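NAD-dependent epimerase/dehydratase domain-containing protein (Ruegeria pomeroyi DSS-3, PDB 3IUS) is of unknown function but probably binds NAD(P) through a Rossmann-type domain, as do its relatives in the NAD-dependent epimerase/dehydratase family. Local coordinates at residues D209-A222 with L268-L280. Numbering follows the deposited sequence.
Sequences DDEPVPPQDVIAYA and LKYPNYRVGLEAL
Tyr273 and Val213 meet at the apolar centre, where CG2 of the valine lies over one face of the ring, 3.9 Å from its centroid, a CH-pi contact. The setting is a pair of helices, 215-222 and 273-280, running roughly parallel (34° between their directions) in the C-terminal part of what is probably an atypical short-chain dehydrogenase/reductase (SDR) fold. With CG between its backbone N and carbonyl carbon (chi1 74°), Tyr273 directs its ring at the other segment from the first turn of its helix, and a flat ring suits the place, since Val213 packs on its face while Tyr221 CB and Glu211 OE2 come to its edge. Val218 reaches it through CG2, while its CG1 meets Leu277 CD2 at 3.9 Å; the branched chains thus continue the apolar seam, which Arg182 of the neighbouring strand 182-184 also borders. Tyr221 is a knob in a hole formed by Tyr273, Arg274, Leu277 and Glu278. Arg274 lays its aliphatic CG over the Tyr221 face, 3.8 Å from the centroid, then bends at chi3 (-52°) to carry its guanidinium to Glu211. Arg274 NH1 gives a nearly straight bond of 2.9 Å to Glu211 OE2, and NH2 a more bent one to OE1, an end-on salt bridge that ties the loop to the helix. A leucine in place of Arg274 would probably leave the Glu211 carboxylate without its charged mate and free to turn. Asn272 caps the helix, its OD1 accepting from Val275 N and, weakly, Arg274 N. Asp209 suits its turn because its short carboxylate reaches the backbone N two residues on, closing an Asx turn, while a water bound to OD2 also reaches Glu211 O and, weakly, Tyr273 N. Beyond it, where Asp210 OD1 is held by Lys261 and Asn257, the backbones join directly: Asp210 N donates to Pro271 O at 2.8 Å.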
ATOM      1  N   ASP A 209       3.644   8.881  -5.055  1.00 13.66           N
ATOM      2  CA  ASP A 209       4.673   9.605  -5.786  1.00 18.48           C
ATOM      3  C   ASP A 209       4.288  11.065  -6.062  1.00 15.49           C
ATOM      4  O   ASP A 209       3.299  11.571  -5.528  1.00 13.56           O
ATOM      5  CB  ASP A 209       5.082   8.853  -7.062  1.00 13.76           C
ATOM      6  CG  ASP A 209       4.047   8.939  -8.152  1.00 13.83           C
ATOM      7  OD1 ASP A 209       3.134   9.791  -8.059  1.00 16.68           O
ATOM      8  OD2 ASP A 209       4.159   8.156  -9.122  1.00 15.22           O
ATOM      9  N   ASP A 210       5.085  11.731  -6.892  1.00 13.27           N
ATOM     10  CA  ASP A 210       4.980  13.174  -7.082  1.00 14.20           C
ATOM     11  C   ASP A 210       3.940  13.620  -8.100  1.00 17.51           C
ATOM     12  O   ASP A 210       3.649  14.812  -8.208  1.00 15.33           O
ATOM     13  CB  ASP A 210       6.336  13.744  -7.499  1.00 13.21           C
ATOM     14  CG  ASP A 210       7.323  13.791  -6.354  1.00 14.21           C
ATOM     15  OD1 ASP A 210       6.898  13.583  -5.205  1.00 20.91           O
ATOM     16  OD2 ASP A 210       8.518  14.030  -6.614  1.00 18.23           O
ATOM     17  N   GLU A 211       3.386  12.679  -8.853  1.00 16.53           N
ATOM     18  CA  GLU A 211       2.587  13.055 -10.010  1.00 18.31           C
ATOM     19  C   GLU A 211       1.251  12.322 -10.117  1.00 17.63           C
ATOM     20  O   GLU A 211       1.164  11.247 -10.722  1.00 16.02           O
ATOM     21  CB  GLU A 211       3.398  12.873 -11.292  1.00 20.78           C
ATOM     22  CG  GLU A 211       2.666  13.310 -12.542  1.00 19.87           C
ATOM     23  CD  GLU A 211       3.568  13.374 -13.758  1.00 21.93           C
ATOM     24  OE1 GLU A 211       4.803  13.331 -13.593  1.00 19.40           O
ATOM     25  OE2 GLU A 211       3.037  13.474 -14.884  1.00 19.11           O
ATOM     26  N   PRO A 212       0.204  12.900  -9.508  1.00 22.15           N
ATOM     27  CA  PRO A 212      -1.155  12.417  -9.747  1.00 13.41           C
ATOM     28  C   PRO A 212      -1.365  12.331 -11.245  1.00 13.57           C
ATOM     29  O   PRO A 212      -1.029  13.278 -11.954  1.00 14.83           O
ATOM     30  CB  PRO A 212      -2.016  13.526  -9.162  1.00 20.57           C
ATOM     31  CG  PRO A 212      -1.189  14.059  -8.030  1.00 16.73           C
ATOM     32  CD  PRO A 212       0.247  13.944  -8.464  1.00 18.06           C
ATOM     33  N   VAL A 213      -1.905  11.219 -11.707  1.00 13.79           N
ATOM     34  CA  VAL A 213      -1.950  10.975 -13.139  1.00 13.98           C
ATOM     35  C   VAL A 213      -3.284  10.388 -13.574  1.00 15.73           C
ATOM     36  O   VAL A 213      -3.840   9.524 -12.907  1.00 16.17           O
ATOM     37  CB  VAL A 213      -0.777  10.057 -13.572  1.00 15.49           C
ATOM     38  CG1 VAL A 213      -0.841   8.710 -12.859  1.00 17.00           C
ATOM     39  CG2 VAL A 213      -0.775   9.859 -15.079  1.00 16.71           C
ATOM     40  N   PRO A 214      -3.816  10.874 -14.701  1.00 16.84           N
ATOM     41  CA  PRO A 214      -5.003  10.247 -15.287  1.00 23.70           C
ATOM     42  C   PRO A 214      -4.675   8.801 -15.647  1.00 21.47           C
ATOM     43  O   PRO A 214      -3.654   8.563 -16.293  1.00 14.79           O
ATOM     44  CB  PRO A 214      -5.238  11.069 -16.559  1.00 23.72           C
ATOM     45  CG  PRO A 214      -4.584  12.395 -16.280  1.00 19.81           C
ATOM     46  CD  PRO A 214      -3.379  12.063 -15.449  1.00 17.57           C
ATOM     47  N   PRO A 215      -5.515   7.845 -15.217  1.00 23.62           N
ATOM     48  CA  PRO A 215      -5.255   6.418 -15.419  1.00 15.07           C
ATOM     49  C   PRO A 215      -5.031   6.103 -16.896  1.00 15.32           C
ATOM     50  O   PRO A 215      -4.235   5.229 -17.228  1.00 15.53           O
ATOM     51  CB  PRO A 215      -6.550   5.755 -14.920  1.00 18.45           C
ATOM     52  CG  PRO A 215      -7.571   6.877 -14.901  1.00 18.43           C
ATOM     53  CD  PRO A 215      -6.770   8.053 -14.475  1.00 21.44           C
ATOM     54  N   GLN A 216      -5.715   6.835 -17.764  1.00 15.32           N
ATOM     55  CA  GLN A 216      -5.604   6.591 -19.207  1.00 15.58           C
ATOM     56  C   GLN A 216      -4.213   6.937 -19.745  1.00 17.20           C
ATOM     57  O   GLN A 216      -3.809   6.449 -20.802  1.00 18.98           O
ATOM     58  CB  GLN A 216      -6.690   7.347 -19.986  1.00 20.57           C
ATOM     59  CG  GLN A 216      -6.601   8.871 -19.932  1.00 19.07           C
ATOM     60  CD  GLN A 216      -7.381   9.464 -18.765  1.00 20.99           C
ATOM     61  OE1 GLN A 216      -7.554   8.820 -17.741  1.00 14.98           O
ATOM     62  NE2 GLN A 216      -7.867  10.691 -18.931  1.00 21.00           N
ATOM     63  N   ASP A 217      -3.483   7.775 -19.011  1.00 19.80           N
ATOM     64  CA  ASP A 217      -2.148   8.190 -19.433  1.00 19.38           C
ATOM     65  C   ASP A 217      -1.126   7.100 -19.131  1.00 17.19           C
ATOM     66  O   ASP A 217      -0.129   6.960 -19.832  1.00 15.54           O
ATOM     67  CB  ASP A 217      -1.736   9.489 -18.735  1.00 17.05           C
ATOM     68  CG  ASP A 217      -2.430  10.715 -19.307  1.00 22.37           C
ATOM     69  OD1 ASP A 217      -3.260  10.575 -20.231  1.00 23.34           O
ATOM     70  OD2 ASP A 217      -2.127  11.827 -18.836  1.00 22.97           O
ATOM     71  N   VAL A 218      -1.358   6.346 -18.065  1.00 15.92           N
ATOM     72  CA  VAL A 218      -0.441   5.269 -17.725  1.00 16.93           C
ATOM     73  C   VAL A 218      -0.513   4.188 -18.794  1.00 18.99           C
ATOM     74  O   VAL A 218       0.508   3.760 -19.346  1.00 19.58           O
ATOM     75  CB  VAL A 218      -0.748   4.686 -16.352  1.00 20.19           C
ATOM     76  CG1 VAL A 218       0.232   3.570 -16.025  1.00 22.17           C
ATOM     77  CG2 VAL A 218      -0.667   5.781 -15.307  1.00 15.14           C
ATOM     78  N   ILE A 219      -1.736   3.761 -19.076  1.00 16.21           N
ATOM     79  CA  ILE A 219      -2.013   2.802 -20.138  1.00 19.79           C
ATOM     80  C   ILE A 219      -1.411   3.270 -21.460  1.00 24.88           C
ATOM     81  O   ILE A 219      -0.751   2.500 -22.167  1.00 18.33           O
ATOM     82  CB  ILE A 219      -3.531   2.616 -20.292  1.00 19.31           C
ATOM     83  CG1 ILE A 219      -4.101   1.876 -19.080  1.00 28.09           C
ATOM     84  CG2 ILE A 219      -3.867   1.896 -21.603  1.00 16.89           C
ATOM     85  CD1 ILE A 219      -5.613   1.782 -19.067  1.00 27.61           C
ATOM     86  N   ALA A 220      -1.635   4.536 -21.796  1.00 21.97           N
ATOM     87  CA  ALA A 220      -1.086   5.087 -23.028  1.00 18.35           C
ATOM     88  C   ALA A 220       0.440   5.006 -23.060  1.00 17.08           C
ATOM     89  O   ALA A 220       1.028   4.648 -24.068  1.00 16.68           O
ATOM     90  CB  ALA A 220      -1.548   6.530 -23.221  1.00 16.21           C
ATOM     91  N   TYR A 221       1.086   5.345 -21.947  1.00 16.17           N
ATOM     92  CA  TYR A 221       2.545   5.379 -21.926  1.00 16.14           C
ATOM     93  C   TYR A 221       3.151   3.982 -22.032  1.00 16.42           C
ATOM     94  O   TYR A 221       4.189   3.793 -22.668  1.00 16.55           O
ATOM     95  CB  TYR A 221       3.069   6.097 -20.671  1.00 15.79           C
ATOM     96  CG  TYR A 221       4.530   6.462 -20.785  1.00 15.72           C
ATOM     97  CD1 TYR A 221       4.985   7.252 -21.837  1.00 26.19           C
ATOM     98  CD2 TYR A 221       5.459   6.017 -19.851  1.00 19.30           C
ATOM     99  CE1 TYR A 221       6.319   7.586 -21.955  1.00 27.68           C
ATOM    100  CE2 TYR A 221       6.795   6.345 -19.963  1.00 20.46           C
ATOM    101  CZ  TYR A 221       7.218   7.136 -21.011  1.00 22.94           C
ATOM    102  OH  TYR A 221       8.547   7.467 -21.126  1.00 24.23           O
ATOM    103  N   ALA A 222       2.501   3.004 -21.412  1.00 16.53           N
ATOM    104  CA  ALA A 222       2.954   1.623 -21.487  1.00 16.82           C
ATOM    105  C   ALA A 222       2.902   1.163 -22.948  1.00 17.17           C
ATOM    106  O   ALA A 222       3.832   0.534 -23.448  1.00 17.38           O
ATOM    107  CB  ALA A 222       2.087   0.732 -20.613  1.00 16.90           C
ATOM    108  N   LEU A 268      12.365   9.554  -3.280  1.00 16.57           N
ATOM    109  CA  LEU A 268      11.723   8.607  -4.182  1.00 18.71           C
ATOM    110  C   LEU A 268      12.641   8.114  -5.299  1.00 17.57           C
ATOM    111  O   LEU A 268      13.294   8.908  -5.982  1.00 17.13           O
ATOM    112  CB  LEU A 268      10.465   9.225  -4.790  1.00 15.75           C
ATOM    113  CG  LEU A 268       9.347   9.676  -3.850  1.00 17.82           C
ATOM    114  CD1 LEU A 268       8.176  10.221  -4.682  1.00 18.71           C
ATOM    115  CD2 LEU A 268       8.906   8.529  -2.944  1.00 16.43           C
ATOM    116  N   LYS A 269      12.683   6.797  -5.471  1.00 15.55           N
ATOM    117  CA  LYS A 269      13.410   6.174  -6.573  1.00 14.42           C
ATOM    118  C   LYS A 269      12.643   6.401  -7.860  1.00 15.00           C
ATOM    119  O   LYS A 269      13.230   6.542  -8.936  1.00 19.17           O
ATOM    120  CB  LYS A 269      13.547   4.665  -6.352  1.00 20.45           C
ATOM    121  CG  LYS A 269      14.452   4.248  -5.208  1.00 30.22           C
ATOM    122  CD  LYS A 269      14.350   2.741  -4.976  1.00 39.44           C
ATOM    123  CE  LYS A 269      15.541   2.201  -4.192  1.00 44.62           C
ATOM    124  NZ  LYS A 269      15.568   2.670  -2.776  1.00 47.68           N
ATOM    125  N   TYR A 270      11.322   6.411  -7.749  1.00 17.36           N
ATOM    126  CA  TYR A 270      10.463   6.580  -8.915  1.00 18.39           C
ATOM    127  C   TYR A 270       9.425   7.668  -8.648  1.00 14.04           C
ATOM    128  O   TYR A 270       8.293   7.378  -8.277  1.00 14.08           O
ATOM    129  CB  TYR A 270       9.782   5.260  -9.289  1.00 19.47           C
ATOM    130  CG  TYR A 270      10.739   4.096  -9.436  1.00 18.75           C
ATOM    131  CD1 TYR A 270      11.549   3.975 -10.559  1.00 18.10           C
ATOM    132  CD2 TYR A 270      10.820   3.110  -8.463  1.00 18.62           C
ATOM    133  CE1 TYR A 270      12.429   2.909 -10.699  1.00 20.83           C
ATOM    134  CE2 TYR A 270      11.696   2.040  -8.594  1.00 19.81           C
ATOM    135  CZ  TYR A 270      12.493   1.944  -9.716  1.00 21.05           C
ATOM    136  OH  TYR A 270      13.360   0.880  -9.846  1.00 25.28           O
ATOM    137  N   PRO A 271       9.819   8.935  -8.837  1.00 19.49           N
ATOM    138  CA  PRO A 271       8.975  10.102  -8.542  1.00 19.15           C
ATOM    139  C   PRO A 271       7.700  10.169  -9.374  1.00 13.68           C
ATOM    140  O   PRO A 271       6.744  10.828  -8.975  1.00 13.55           O
ATOM    141  CB  PRO A 271       9.891  11.287  -8.891  1.00 22.48           C
ATOM    142  CG  PRO A 271      10.936  10.697  -9.788  1.00 18.55           C
ATOM    143  CD  PRO A 271      11.175   9.344  -9.226  1.00 16.73           C
ATOM    144  N   ASN A 272       7.688   9.491 -10.517  1.00 13.89           N
ATOM    145  CA  ASN A 272       6.518   9.504 -11.385  1.00 18.86           C
ATOM    146  C   ASN A 272       6.401   8.230 -12.210  1.00 15.51           C
ATOM    147  O   ASN A 272       7.345   7.438 -12.283  1.00 14.41           O
ATOM    148  CB  ASN A 272       6.501  10.753 -12.283  1.00 19.22           C
ATOM    149  CG  ASN A 272       7.623  10.763 -13.313  1.00 16.34           C
ATOM    150  OD1 ASN A 272       7.577  10.033 -14.314  1.00 15.58           O
ATOM    151  ND2 ASN A 272       8.621  11.617 -13.096  1.00 15.05           N
ATOM    152  N   TYR A 273       5.231   8.043 -12.820  1.00 14.38           N
ATOM    153  CA  TYR A 273       4.898   6.812 -13.535  1.00 18.56           C
ATOM    154  C   TYR A 273       5.762   6.604 -14.769  1.00 19.47           C
ATOM    155  O   TYR A 273       5.992   5.470 -15.179  1.00 18.61           O
ATOM    156  CB  TYR A 273       3.412   6.784 -13.932  1.00 17.13           C
ATOM    157  CG  TYR A 273       3.066   7.701 -15.079  1.00 14.72           C
ATOM    158  CD1 TYR A 273       2.901   7.210 -16.368  1.00 17.61           C
ATOM    159  CD2 TYR A 273       2.902   9.060 -14.877  1.00 15.79           C
ATOM    160  CE1 TYR A 273       2.588   8.054 -17.416  1.00 20.08           C
ATOM    161  CE2 TYR A 273       2.594   9.905 -15.913  1.00 14.45           C
ATOM    162  CZ  TYR A 273       2.438   9.398 -17.182  1.00 20.20           C
ATOM    163  OH  TYR A 273       2.134  10.256 -18.205  1.00 24.53           O
ATOM    164  N   ARG A 274       6.231   7.694 -15.370  1.00 17.27           N
ATOM    165  CA  ARG A 274       7.059   7.577 -16.566  1.00 17.20           C
ATOM    166  C   ARG A 274       8.414   6.946 -16.264  1.00 17.78           C
ATOM    167  O   ARG A 274       8.851   6.063 -16.988  1.00 17.72           O
ATOM    168  CB  ARG A 274       7.212   8.917 -17.298  1.00 14.74           C
ATOM    169  CG  ARG A 274       5.942   9.356 -18.049  1.00 14.79           C
ATOM    170  CD  ARG A 274       6.126  10.691 -18.765  1.00 22.67           C
ATOM    171  NE  ARG A 274       6.648  11.728 -17.874  1.00 34.45           N
ATOM    172  CZ  ARG A 274       5.912  12.388 -16.982  1.00 32.52           C
ATOM    173  NH1 ARG A 274       4.621  12.114 -16.863  1.00 34.79           N
ATOM    174  NH2 ARG A 274       6.465  13.315 -16.209  1.00 27.61           N
ATOM    175  N   VAL A 275       9.080   7.381 -15.195  1.00 14.72           N
ATOM    176  CA  VAL A 275      10.370   6.785 -14.859  1.00 14.77           C
ATOM    177  C   VAL A 275      10.187   5.384 -14.280  1.00 14.97           C
ATOM    178  O   VAL A 275      11.007   4.492 -14.517  1.00 15.16           O
ATOM    179  CB  VAL A 275      11.207   7.670 -13.904  1.00 23.33           C
ATOM    180  CG1 VAL A 275      11.786   8.860 -14.663  1.00 28.74           C
ATOM    181  CG2 VAL A 275      10.371   8.135 -12.749  1.00 25.53           C
ATOM    182  N   GLY A 276       9.103   5.193 -13.532  1.00 14.94           N
ATOM    183  CA  GLY A 276       8.770   3.880 -13.009  1.00 15.15           C
ATOM    184  C   GLY A 276       8.495   2.881 -14.127  1.00 16.90           C
ATOM    185  O   GLY A 276       8.990   1.752 -14.111  1.00 16.75           O
ATOM    186  N   LEU A 277       7.701   3.299 -15.102  1.00 16.40           N
ATOM    187  CA  LEU A 277       7.351   2.425 -16.222  1.00 15.83           C
ATOM    188  C   LEU A 277       8.534   2.076 -17.122  1.00 18.09           C
ATOM    189  O   LEU A 277       8.640   0.948 -17.613  1.00 17.95           O
ATOM    190  CB  LEU A 277       6.213   3.026 -17.060  1.00 20.68           C
ATOM    191  CG  LEU A 277       4.813   2.454 -16.816  1.00 23.76           C
ATOM    192  CD1 LEU A 277       4.485   2.500 -15.353  1.00 16.53           C
ATOM    193  CD2 LEU A 277       3.738   3.178 -17.629  1.00 17.39           C
ATOM    194  N   GLU A 278       9.410   3.044 -17.360  1.00 15.82           N
ATOM    195  CA  GLU A 278      10.585   2.799 -18.182  1.00 15.96           C
ATOM    196  C   GLU A 278      11.487   1.752 -17.530  1.00 16.08           C
ATOM    197  O   GLU A 278      12.009   0.870 -18.206  1.00 16.59           O
ATOM    198  CB  GLU A 278      11.341   4.101 -18.442  1.00 15.72           C
ATOM    199  CG  GLU A 278      10.480   5.159 -19.113  1.00 44.89           C
ATOM    200  CD  GLU A 278      11.224   6.450 -19.386  1.00 48.04           C
ATOM    201  OE1 GLU A 278      12.002   6.490 -20.365  1.00 54.56           O
ATOM    202  OE2 GLU A 278      11.019   7.426 -18.631  1.00 39.68           O
ATOM    203  N   ALA A 279      11.658   1.855 -16.212  1.00 15.89           N
ATOM    204  CA  ALA A 279      12.444   0.881 -15.462  1.00 19.60           C
ATOM    205  C   ALA A 279      11.791  -0.500 -15.419  1.00 17.74           C
ATOM    206  O   ALA A 279      12.471  -1.517 -15.536  1.00 16.56           O
ATOM    207  CB  ALA A 279      12.696   1.383 -14.040  1.00 15.73           C
ATOM    208  N   LEU A 280      10.474  -0.529 -15.232  1.00 18.69           N
ATOM    209  CA  LEU A 280       9.731  -1.784 -15.179  0.50 19.65           C
ATOM    210  C   LEU A 280       9.838  -2.554 -16.487  1.00 16.97           C
ATOM    211  O   LEU A 280      10.015  -3.773 -16.488  1.00 17.27           O
ATOM    212  CB  LEU A 280       8.258  -1.535 -14.849  0.50 20.45           C
ATOM    213  CG  LEU A 280       7.850  -1.801 -13.399  0.50 24.35           C
ATOM    214  CD1 LEU A 280       8.648  -0.923 -12.462  0.50 27.75           C
ATOM    215  CD2 LEU A 280       6.353  -1.596 -13.198  0.50 22.12           C
TER
HETATM  216  O   HOH W   1       6.005   6.202  -9.289  1.00 11.72           O
HETATM  217  O   HOH W   2       2.980   9.110 -11.359  1.00 15.26           O
HETATM  218  O   HOH W   3       0.489  12.262 -17.656  1.00 20.41           O